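PDB 1OXX: glucose import ATP-binding protein GlcV, which couples ATP hydrolysis to glucose uptake as the ATP-binding, energy-supplying subunit of the GlcSTUV ABC transporter. Local coordinates for residues A[276-281]-A[325-330]; A[293-298]-A[339-344]; A[299-304]-A[311-316]. The protein carries 1 engineered substitution. All coordinates share one frame; numbering follows the deposited sequence.

Followed from the N terminus, the chain first passes through the turn 276-281, runs along the long strand 294-307 (segments 293-298 and 299-304), turns back through 311-316, continues into 325-330 and reaches 339-344. Interaction 1 closes the loop from 276-281 to 325-330 and interaction 2 that from 293-298 to 339-344; the two cross, their segments alternating. Interaction 3 closes the shortest loop, a hairpin, within the spans of both. Interactions 2 and 3 join strand 294-307 to its two neighbours in one antiparallel sheet, whereas interaction 1 brings the turn beside edge strand 281-284 against the other edge strand, 324-328. Asp280 O meets Arg343 N, and Thr326 O meets Ile313 N, linking the contacts.

Interaction 1: A[276-281]-A[325-330]; sequences IRPEDV and FTYSDH
Pro278 packs against strand 324-328 with its ring lying alongside two aromatic side chains and pointing the same way as both. Its CB is 3.9 Å from Phe325 CE1 and 4.0 Å from Tyr327 CE1, and CG also approaches these two ring atoms. The same CB comes within 3.5 Å of Phe325 O, which shows that the backbone as well as the rings receives the proline. This buried side is the closely packed part of the contact.

Thr326 extends it in polar form. With OG1 anti to its own backbone N (chi1 -171°), the hydroxyl is placed next to two carbonyls of the turn, 2.7 Å from Pro278 O and 3.1 Å from Val281 O. A single proton cannot satisfy both at full strength, so the hydroxyl has alternative acceptors. Residues 278-279 form a short 3-10 turn, enclosed by the bond from Asp280 N to Arg277 O; the bond from Val281 N to Pro278 O continues it, and Val281 opens strand 281-284. Thus the Thr326 hydroxyl, with one proton for either acceptor, rather than a ladder of backbone bonds, joins strand 324-328 to the turn and the start of strand 281-284, consistent with the curled, OB-type fold of the C-terminal domain.

The looser side is bridged by water. Water 1 links the two backbones, accepting from Tyr327 N at 2.9 Å and donating a weak bond to Pro278 O. Tyr327 is partly exposed, and its OH bonds Glu243 OE1; Phe325 carries a cation-pi contact with Arg312.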
loop_
_atom_site.group_PDB
_atom_site.type_symbol
_atom_site.label_atom_id
_atom_site.label_comp_id
_atom_site.label_asym_id
_atom_site.label_seq_id
_atom_site.Cartn_x
_atom_site.Cartn_y
_atom_site.Cartn_z
ATOM N N ILE A 276 0.465 -1.479 20.023
ATOM C CA ILE A 276 -0.474 -0.402 20.355
ATOM C C ILE A 276 -0.174 0.790 19.450
ATOM O O ILE A 276 0.940 1.330 19.419
ATOM C CB ILE A 276 -0.465 -0.050 21.889
ATOM C CG1 ILE A 276 -1.626 0.891 22.251
ATOM C CG2 ILE A 276 0.870 0.514 22.354
ATOM C CD1 ILE A 276 -2.988 0.194 22.362
ATOM N N ARG A 277 -1.162 1.158 18.645
ATOM C CA ARG A 277 -0.969 2.260 17.715
ATOM C C ARG A 277 -0.926 3.601 18.455
ATOM O O ARG A 277 -1.539 3.761 19.518
ATOM C CB ARG A 277 -2.057 2.236 16.651
ATOM C CG ARG A 277 -2.018 1.005 15.772
ATOM C CD ARG A 277 -2.818 1.174 14.465
ATOM N NE ARG A 277 -2.946 -0.099 13.775
ATOM C CZ ARG A 277 -2.001 -0.658 13.028
ATOM N NH1 ARG A 277 -0.847 -0.034 12.802
ATOM N NH2 ARG A 277 -2.229 -1.834 12.452
ATOM N N PRO A 278 -0.207 4.582 17.912
ATOM C CA PRO A 278 -0.067 5.881 18.601
ATOM C C PRO A 278 -1.389 6.568 18.912
ATOM O O PRO A 278 -1.490 7.229 19.932
ATOM C CB PRO A 278 0.790 6.695 17.645
ATOM C CG PRO A 278 0.616 6.022 16.342
ATOM C CD PRO A 278 0.555 4.556 16.654
ATOM N N GLU A 279 -2.403 6.432 18.060
ATOM C CA GLU A 279 -3.690 7.048 18.328
ATOM C C GLU A 279 -4.419 6.391 19.497
ATOM O O GLU A 279 -5.384 6.943 20.005
ATOM C CB GLU A 279 -4.572 7.012 17.089
ATOM C CG GLU A 279 -4.988 5.613 16.641
ATOM C CD GLU A 279 -4.112 5.026 15.549
ATOM O OE1 GLU A 279 -2.926 5.394 15.461
ATOM O OE2 GLU A 279 -4.626 4.155 14.785
ATOM N N ASP A 280 -3.933 5.230 19.914
ATOM C CA ASP A 280 -4.562 4.465 20.988
ATOM C C ASP A 280 -3.815 4.583 22.298
ATOM O O ASP A 280 -3.991 3.753 23.196
ATOM C CB ASP A 280 -4.719 3.009 20.574
ATOM C CG ASP A 280 -5.592 2.856 19.351
ATOM O OD1 ASP A 280 -6.613 3.589 19.246
ATOM O OD2 ASP A 280 -5.284 2.039 18.457
ATOM N N VAL A 281 -2.981 5.610 22.385
ATOM C CA VAL A 281 -2.208 5.929 23.587
ATOM C C VAL A 281 -2.519 7.373 23.989
ATOM O O VAL A 281 -2.631 8.244 23.126
ATOM C CB VAL A 281 -0.696 5.803 23.326
ATOM C CG1 VAL A 281 0.149 6.254 24.541
ATOM C CG2 VAL A 281 -0.331 4.395 22.914
ATOM N N PHE A 325 5.458 5.741 21.415
ATOM C CA PHE A 325 5.228 7.108 20.973
ATOM C C PHE A 325 3.762 7.353 20.681
ATOM O O PHE A 325 2.978 6.434 20.363
ATOM C CB PHE A 325 6.094 7.508 19.767
ATOM C CG PHE A 325 5.761 6.787 18.496
ATOM C CD1 PHE A 325 4.838 7.300 17.610
ATOM C CD2 PHE A 325 6.368 5.584 18.200
ATOM C CE1 PHE A 325 4.526 6.608 16.442
ATOM C CE2 PHE A 325 6.058 4.897 17.045
ATOM C CZ PHE A 325 5.141 5.420 16.165
ATOM N N THR A 326 3.390 8.613 20.822
ATOM C CA THR A 326 2.049 9.061 20.540
ATOM C C THR A 326 2.132 10.525 20.103
ATOM O O THR A 326 3.184 11.158 20.230
ATOM C CB THR A 326 1.157 8.901 21.779
ATOM O OG1 THR A 326 -0.203 9.148 21.414
ATOM C CG2 THR A 326 1.466 9.957 22.812
ATOM N N TYR A 327 1.045 11.064 19.563
ATOM C CA TYR A 327 1.028 12.438 19.063
ATOM C C TYR A 327 0.129 13.312 19.914
ATOM O O TYR A 327 -0.943 12.898 20.337
ATOM C CB TYR A 327 0.577 12.506 17.604
ATOM C CG TYR A 327 1.456 11.756 16.672
ATOM C CD1 TYR A 327 1.134 10.464 16.262
ATOM C CD2 TYR A 327 2.631 12.322 16.196
ATOM C CE1 TYR A 327 1.957 9.776 15.423
ATOM C CE2 TYR A 327 3.481 11.626 15.360
ATOM C CZ TYR A 327 3.130 10.350 14.968
ATOM O OH TYR A 327 3.958 9.650 14.119
ATOM N N SER A 328 0.557 14.549 20.138
ATOM C CA SER A 328 -0.199 15.449 20.998
ATOM C C SER A 328 -0.167 16.909 20.569
ATOM O O SER A 328 0.756 17.350 19.873
ATOM C CB SER A 328 0.330 15.367 22.418
ATOM O OG SER A 328 -0.418 16.205 23.282
ATOM N N ASP A 329 -1.191 17.640 21.013
ATOM C CA ASP A 329 -1.308 19.072 20.782
ATOM C C ASP A 329 -0.275 19.836 21.588
ATOM O O ASP A 329 0.205 20.858 21.136
ATOM C CB ASP A 329 -2.675 19.593 21.251
ATOM C CG ASP A 329 -3.814 19.196 20.342
ATOM O OD1 ASP A 329 -3.614 19.124 19.108
ATOM O OD2 ASP A 329 -4.956 18.967 20.796
ATOM N N HIS A 330 0.003 19.368 22.800
ATOM C CA HIS A 330 0.945 20.047 23.696
ATOM C C HIS A 330 2.070 19.103 24.082
ATOM O O HIS A 330 1.885 17.876 24.170
ATOM C CB HIS A 330 0.263 20.510 25.003
ATOM C CG HIS A 330 -0.591 21.739 24.877
ATOM N ND1 HIS A 330 -1.914 21.689 24.493
ATOM C CD2 HIS A 330 -0.324 23.043 25.130
ATOM C CE1 HIS A 330 -2.422 22.910 24.498
ATOM N NE2 HIS A 330 -1.480 23.751 24.886
HETATM O O HOH W 1 -1.579 9.946 18.869
#

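Interaction 2: A[293-298]-A[339-344]; sequences WILVGK and LVYVRK
Arg343 lays its guanidinium flat on the indole of Trp293, with the planes 15° apart and CZ 3.7 Å from the centroid of the six-membered ring, a cation-pi stack. CD of the same arginine sits over this ring as well, a CH-pi contact. The Arg343 CB points away from 293-298; the bend at chi2 (-70°) is what brings the chain back over the indole. NH1 stands above the rim of the indole near NE1, but both are donors and do not bond each other. Water 2, in the guanidinium plane at its edge, accepts from Arg343 NH2 at 2.9 Å and weakly from Trp293 NE1. With an alanine in place of Trp293, the guanidinium would probably lose its stacking face and be less restrained, left to its bonds with Ser292 and water.

Further along, Leu295 CD2 lies over the Tyr341 ring, 3.7 Å from its centroid and 19° off the normal, while Trp293 CB touches Tyr341 CD2. Val296 reaches the two valines of the face that carries Val340 and Val342: its CG2 is 3.7 Å from Val340 CG1, and its CG1 touches Val342 CG2. Ile294 CD1 rests 3.6 Å from Lys344 CB.

What sets these groups in place is the backbone ladder. Ile294 and Val342 bond each other through both N-H groups, Val296 N bonds Val340 O at 2.9 Å, and Val340 N bonds Gly297 O at 2.8 Å. Outside the pair, Ser292 OG holds Arg343 NH1, and the backbone N of Ile288 bonds Tyr341 OH. Val296 and Gly297 both face Val340, which defines a classic beta bulge within the antiparallel sheet of the C-terminal domain.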
loop_
_atom_site.group_PDB
_atom_site.type_symbol
_atom_site.label_atom_id
_atom_site.label_comp_id
_atom_site.label_asym_id
_atom_site.label_seq_id
_atom_site.Cartn_x
_atom_site.Cartn_y
_atom_site.Cartn_z
ATOM N N TRP A 293 -10.749 5.232 28.265
ATOM C CA TRP A 293 -9.325 4.952 28.315
ATOM C C TRP A 293 -9.017 4.129 29.567
ATOM O O TRP A 293 -9.668 4.314 30.597
ATOM C CB TRP A 293 -8.540 6.244 28.441
ATOM C CG TRP A 293 -8.532 7.127 27.211
ATOM C CD1 TRP A 293 -9.332 8.208 26.972
ATOM C CD2 TRP A 293 -7.667 7.011 26.076
ATOM N NE1 TRP A 293 -9.027 8.760 25.751
ATOM C CE2 TRP A 293 -8.001 8.047 25.186
ATOM C CE3 TRP A 293 -6.636 6.135 25.722
ATOM C CZ2 TRP A 293 -7.340 8.225 23.967
ATOM C CZ3 TRP A 293 -6.002 6.304 24.514
ATOM C CH2 TRP A 293 -6.357 7.329 23.656
ATOM N N ILE A 294 -8.031 3.244 29.487
ATOM C CA ILE A 294 -7.602 2.496 30.675
ATOM C C ILE A 294 -6.137 2.761 30.986
ATOM O O ILE A 294 -5.270 2.841 30.088
ATOM C CB ILE A 294 -7.812 0.964 30.558
ATOM C CG1 ILE A 294 -7.022 0.378 29.386
ATOM C CG2 ILE A 294 -9.294 0.624 30.519
ATOM C CD1 ILE A 294 -6.771 -1.103 29.522
ATOM N N LEU A 295 -5.852 2.850 32.274
ATOM C CA LEU A 295 -4.499 3.009 32.769
ATOM C C LEU A 295 -3.693 1.735 32.629
ATOM O O LEU A 295 -4.173 0.658 33.010
ATOM C CB LEU A 295 -4.560 3.319 34.261
ATOM C CG LEU A 295 -4.528 4.767 34.713
ATOM C CD1 LEU A 295 -4.712 4.807 36.224
ATOM C CD2 LEU A 295 -3.212 5.427 34.332
ATOM N N VAL A 296 -2.491 1.841 32.073
ATOM C CA VAL A 296 -1.593 0.696 32.030
ATOM C C VAL A 296 -0.313 0.912 32.859
ATOM O O VAL A 296 0.460 -0.010 33.060
ATOM C CB VAL A 296 -1.270 0.235 30.588
ATOM C CG1 VAL A 296 -2.521 -0.319 29.927
ATOM C CG2 VAL A 296 -0.636 1.344 29.749
ATOM N N GLY A 297 -0.099 2.123 33.366
ATOM C CA GLY A 297 1.018 2.352 34.259
ATOM C C GLY A 297 1.707 3.682 34.100
ATOM O O GLY A 297 1.146 4.613 33.534
ATOM N N LYS A 298 2.913 3.767 34.641
ATOM C CA LYS A 298 3.717 4.980 34.614
ATOM C C LYS A 298 4.793 4.891 33.539
ATOM O O LYS A 298 5.266 3.814 33.185
ATOM C CB LYS A 298 4.429 5.161 35.961
ATOM C CG LYS A 298 3.531 5.247 37.169
ATOM C CD LYS A 298 4.301 4.947 38.444
ATOM C CE LYS A 298 5.445 5.902 38.684
ATOM N NZ LYS A 298 6.080 5.650 40.025
ATOM N N LEU A 339 1.497 9.300 33.389
ATOM C CA LEU A 339 0.626 8.141 33.402
ATOM C C LEU A 339 0.329 7.779 31.951
ATOM O O LEU A 339 0.188 8.661 31.110
ATOM C CB LEU A 339 -0.676 8.435 34.139
ATOM C CG LEU A 339 -0.526 8.845 35.598
ATOM C CD1 LEU A 339 -1.909 8.961 36.220
ATOM C CD2 LEU A 339 0.351 7.833 36.345
ATOM N N VAL A 340 0.245 6.486 31.670
ATOM C CA VAL A 340 0.015 5.964 30.321
ATOM C C VAL A 340 -1.326 5.261 30.244
ATOM O O VAL A 340 -1.611 4.356 31.026
ATOM C CB VAL A 340 1.120 4.983 29.917
ATOM C CG1 VAL A 340 0.924 4.505 28.488
ATOM C CG2 VAL A 340 2.487 5.633 30.075
ATOM N N TYR A 341 -2.164 5.732 29.330
ATOM C CA TYR A 341 -3.479 5.179 29.102
ATOM C C TYR A 341 -3.511 4.621 27.690
ATOM O O TYR A 341 -2.841 5.127 26.787
ATOM C CB TYR A 341 -4.562 6.262 29.163
ATOM C CG TYR A 341 -4.897 6.780 30.532
ATOM C CD1 TYR A 341 -4.165 7.810 31.116
ATOM C CD2 TYR A 341 -5.977 6.265 31.220
ATOM C CE1 TYR A 341 -4.501 8.289 32.370
ATOM C CE2 TYR A 341 -6.309 6.720 32.483
ATOM C CZ TYR A 341 -5.583 7.743 33.044
ATOM O OH TYR A 341 -5.929 8.212 34.299
ATOM N N VAL A 342 -4.299 3.574 27.495
ATOM C CA VAL A 342 -4.527 3.060 26.152
ATOM C C VAL A 342 -6.003 2.762 25.934
ATOM O O VAL A 342 -6.796 2.746 26.868
ATOM C CB VAL A 342 -3.721 1.768 25.874
ATOM C CG1 VAL A 342 -2.212 1.977 26.074
ATOM C CG2 VAL A 342 -4.209 0.613 26.766
ATOM N N ARG A 343 -6.368 2.536 24.675
ATOM C CA ARG A 343 -7.686 2.021 24.340
ATOM C C ARG A 343 -7.640 0.507 24.523
ATOM O O ARG A 343 -6.965 -0.201 23.767
ATOM C CB ARG A 343 -8.015 2.325 22.887
ATOM C CG ARG A 343 -8.043 3.781 22.576
ATOM C CD ARG A 343 -9.212 4.494 23.197
ATOM N NE ARG A 343 -9.470 5.795 22.586
ATOM C CZ ARG A 343 -10.224 6.716 23.132
ATOM N NH1 ARG A 343 -10.803 6.485 24.301
ATOM N NH2 ARG A 343 -10.409 7.877 22.526
ATOM N N LYS A 344 -8.354 -0.004 25.522
ATOM C CA LYS A 344 -8.307 -1.432 25.827
ATOM C C LYS A 344 -8.592 -2.352 24.651
ATOM O O LYS A 344 -7.884 -3.348 24.449
ATOM C CB LYS A 344 -9.270 -1.740 26.956
ATOM C CG LYS A 344 -9.282 -3.204 27.373
ATOM C CD LYS A 344 -10.316 -3.403 28.485
ATOM C CE LYS A 344 -10.474 -4.869 28.876
ATOM N NZ LYS A 344 -9.418 -5.320 29.823
HETATM O O HOH W 2 -11.682 9.788 24.329
#

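Interaction 3: A[299-304]-A[311-316]; sequences GKVKVI and FRITIT
Val303 and Thr314 stand side by side across the hairpin and point the same way, with Val303 CG1 3.7 Å from Thr314 CB. Two other pairs, Ile304 with Phe311 and Val301 with Ile313, lie at a slant instead. In Ile304, chi1 of -58° sets CG1 beside the backbone N and leaves CG2 as the branch that meets the aromatic side chain, 3.9 Å from Phe311 CD2. Val301 has its CB directed away from the opposite strand, yet its CG1 still reaches Ile313 CG2 at 4.0 Å; Ile313 and Ile315 go on to pack against Leu283.

Lys302 takes the other course. Its fully extended chain passes CD by the CG2 methyl of Thr316 before NZ forms a salt bridge with Glu323, so the aliphatic middle packs while the charged end is held outside the hairpin. Thr316 OG1 lies 2.7 Å from water 3, and this water donates to Lys300 O, closing a solvent-mediated link beside the direct backbone pair.

The evidence for the register lies in the backbone. Lys300 and Thr316 bond each other through both N-H groups, and Val303 O accepts from Thr314 N at 2.9 Å. Between these pairs Thr314 O receives two N-H groups: a firm bond from Lys302 N at 2.8 Å and a weak one from Val303 N at 3.4 Å. Two consecutive residues thus face one, shifting the register by a single residue. Strands 294-307 and 310-317 therefore form an antiparallel beta hairpin interrupted by a classic bulge, consistent with the OB-type fold of the C-terminal domain.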
loop_
_atom_site.group_PDB
_atom_site.type_symbol
_atom_site.label_atom_id
_atom_site.label_comp_id
_atom_site.label_asym_id
_atom_site.label_seq_id
_atom_site.Cartn_x
_atom_site.Cartn_y
_atom_site.Cartn_z
ATOM N N GLY A 299 5.217 6.049 33.068
ATOM C CA GLY A 299 6.306 6.115 32.117
ATOM C C GLY A 299 7.065 7.406 32.298
ATOM O O GLY A 299 6.718 8.232 33.124
ATOM N N LYS A 300 8.100 7.578 31.489
ATOM C CA LYS A 300 8.917 8.766 31.538
ATOM C C LYS A 300 9.194 9.214 30.115
ATOM O O LYS A 300 9.549 8.412 29.244
ATOM C CB LYS A 300 10.212 8.460 32.287
ATOM C CG LYS A 300 11.203 9.603 32.351
ATOM C CD LYS A 300 12.383 9.249 33.280
ATOM C CE LYS A 300 13.564 10.192 33.090
ATOM N NZ LYS A 300 14.686 9.880 34.020
ATOM N N VAL A 301 9.036 10.509 29.853
ATOM C CA VAL A 301 9.314 11.024 28.525
ATOM C C VAL A 301 10.803 10.930 28.185
ATOM O O VAL A 301 11.670 11.386 28.952
ATOM C CB VAL A 301 8.824 12.485 28.373
ATOM C CG1 VAL A 301 9.109 12.990 27.013
ATOM C CG2 VAL A 301 7.352 12.579 28.668
ATOM N N LYS A 302 11.093 10.295 27.055
ATOM C CA LYS A 302 12.464 10.141 26.576
ATOM C C LYS A 302 12.855 11.238 25.590
ATOM O O LYS A 302 13.942 11.830 25.698
ATOM C CB LYS A 302 12.601 8.780 25.900
ATOM C CG LYS A 302 13.944 8.546 25.265
ATOM C CD LYS A 302 13.981 7.180 24.612
ATOM C CE LYS A 302 15.340 6.880 24.012
ATOM N NZ LYS A 302 15.427 5.477 23.518
ATOM N N VAL A 303 12.002 11.484 24.595
ATOM C CA VAL A 303 12.316 12.461 23.562
ATOM C C VAL A 303 11.059 12.928 22.859
ATOM O O VAL A 303 10.068 12.199 22.775
ATOM C CB VAL A 303 13.300 11.848 22.550
ATOM C CG1 VAL A 303 12.685 10.646 21.843
ATOM C CG2 VAL A 303 13.838 12.906 21.579
ATOM N N ILE A 304 11.112 14.154 22.354
ATOM C CA ILE A 304 10.027 14.735 21.596
ATOM C C ILE A 304 10.486 15.105 20.207
ATOM O O ILE A 304 11.591 15.639 20.010
ATOM C CB ILE A 304 9.479 15.992 22.303
ATOM C CG1 ILE A 304 8.994 15.647 23.710
ATOM C CG2 ILE A 304 8.331 16.625 21.474
ATOM C CD1 ILE A 304 8.556 16.833 24.475
ATOM N N PHE A 311 3.190 17.248 18.344
ATOM C CA PHE A 311 4.330 16.739 19.083
ATOM C C PHE A 311 4.292 15.221 19.161
ATOM O O PHE A 311 3.313 14.626 19.618
ATOM C CB PHE A 311 4.368 17.331 20.473
ATOM C CG PHE A 311 4.565 18.804 20.474
ATOM C CD1 PHE A 311 3.489 19.665 20.586
ATOM C CD2 PHE A 311 5.829 19.333 20.292
ATOM C CE1 PHE A 311 3.686 21.033 20.541
ATOM C CE2 PHE A 311 6.034 20.694 20.263
ATOM C CZ PHE A 311 4.954 21.546 20.382
ATOM N N ARG A 312 5.376 14.608 18.715
ATOM C CA ARG A 312 5.540 13.165 18.793
ATOM C C ARG A 312 6.303 12.894 20.071
ATOM O O ARG A 312 7.506 13.175 20.170
ATOM C CB ARG A 312 6.304 12.653 17.577
ATOM C CG ARG A 312 6.392 11.137 17.416
ATOM C CD ARG A 312 7.252 10.790 16.207
ATOM N NE ARG A 312 7.278 9.392 15.792
ATOM C CZ ARG A 312 8.057 8.471 16.321
ATOM N NH1 ARG A 312 8.861 8.780 17.328
ATOM N NH2 ARG A 312 8.027 7.237 15.842
ATOM N N ILE A 313 5.587 12.398 21.071
ATOM C CA ILE A 313 6.152 12.171 22.379
ATOM C C ILE A 313 6.491 10.704 22.540
ATOM O O ILE A 313 5.611 9.845 22.431
ATOM C CB ILE A 313 5.158 12.596 23.495
ATOM C CG1 ILE A 313 4.685 14.028 23.288
ATOM C CG2 ILE A 313 5.784 12.403 24.851
ATOM C CD1 ILE A 313 3.629 14.449 24.250
ATOM N N THR A 314 7.754 10.408 22.808
ATOM C CA THR A 314 8.203 9.051 23.039
ATOM C C THR A 314 8.473 8.874 24.520
ATOM O O THR A 314 9.192 9.685 25.124
ATOM C CB THR A 314 9.498 8.770 22.272
ATOM O OG1 THR A 314 9.254 8.818 20.857
ATOM C CG2 THR A 314 9.969 7.352 22.563
ATOM N N ILE A 315 7.875 7.842 25.104
ATOM C CA ILE A 315 8.103 7.509 26.492
ATOM C C ILE A 315 8.711 6.133 26.564
ATOM O O ILE A 315 8.717 5.401 25.577
ATOM C CB ILE A 315 6.779 7.511 27.291
ATOM C CG1 ILE A 315 5.851 6.400 26.820
ATOM C CG2 ILE A 315 6.077 8.838 27.175
ATOM C CD1 ILE A 315 5.853 5.196 27.692
ATOM N N THR A 316 9.256 5.805 27.726
ATOM C CA THR A 316 9.566 4.424 28.050
ATOM C C THR A 316 8.967 4.179 29.413
ATOM O O THR A 316 8.745 5.114 30.177
ATOM C CB THR A 316 11.057 4.085 28.138
ATOM O OG1 THR A 316 11.636 4.765 29.251
ATOM C CG2 THR A 316 11.822 4.534 26.904
HETATM O O HOH W 3 12.235 7.351 29.213
#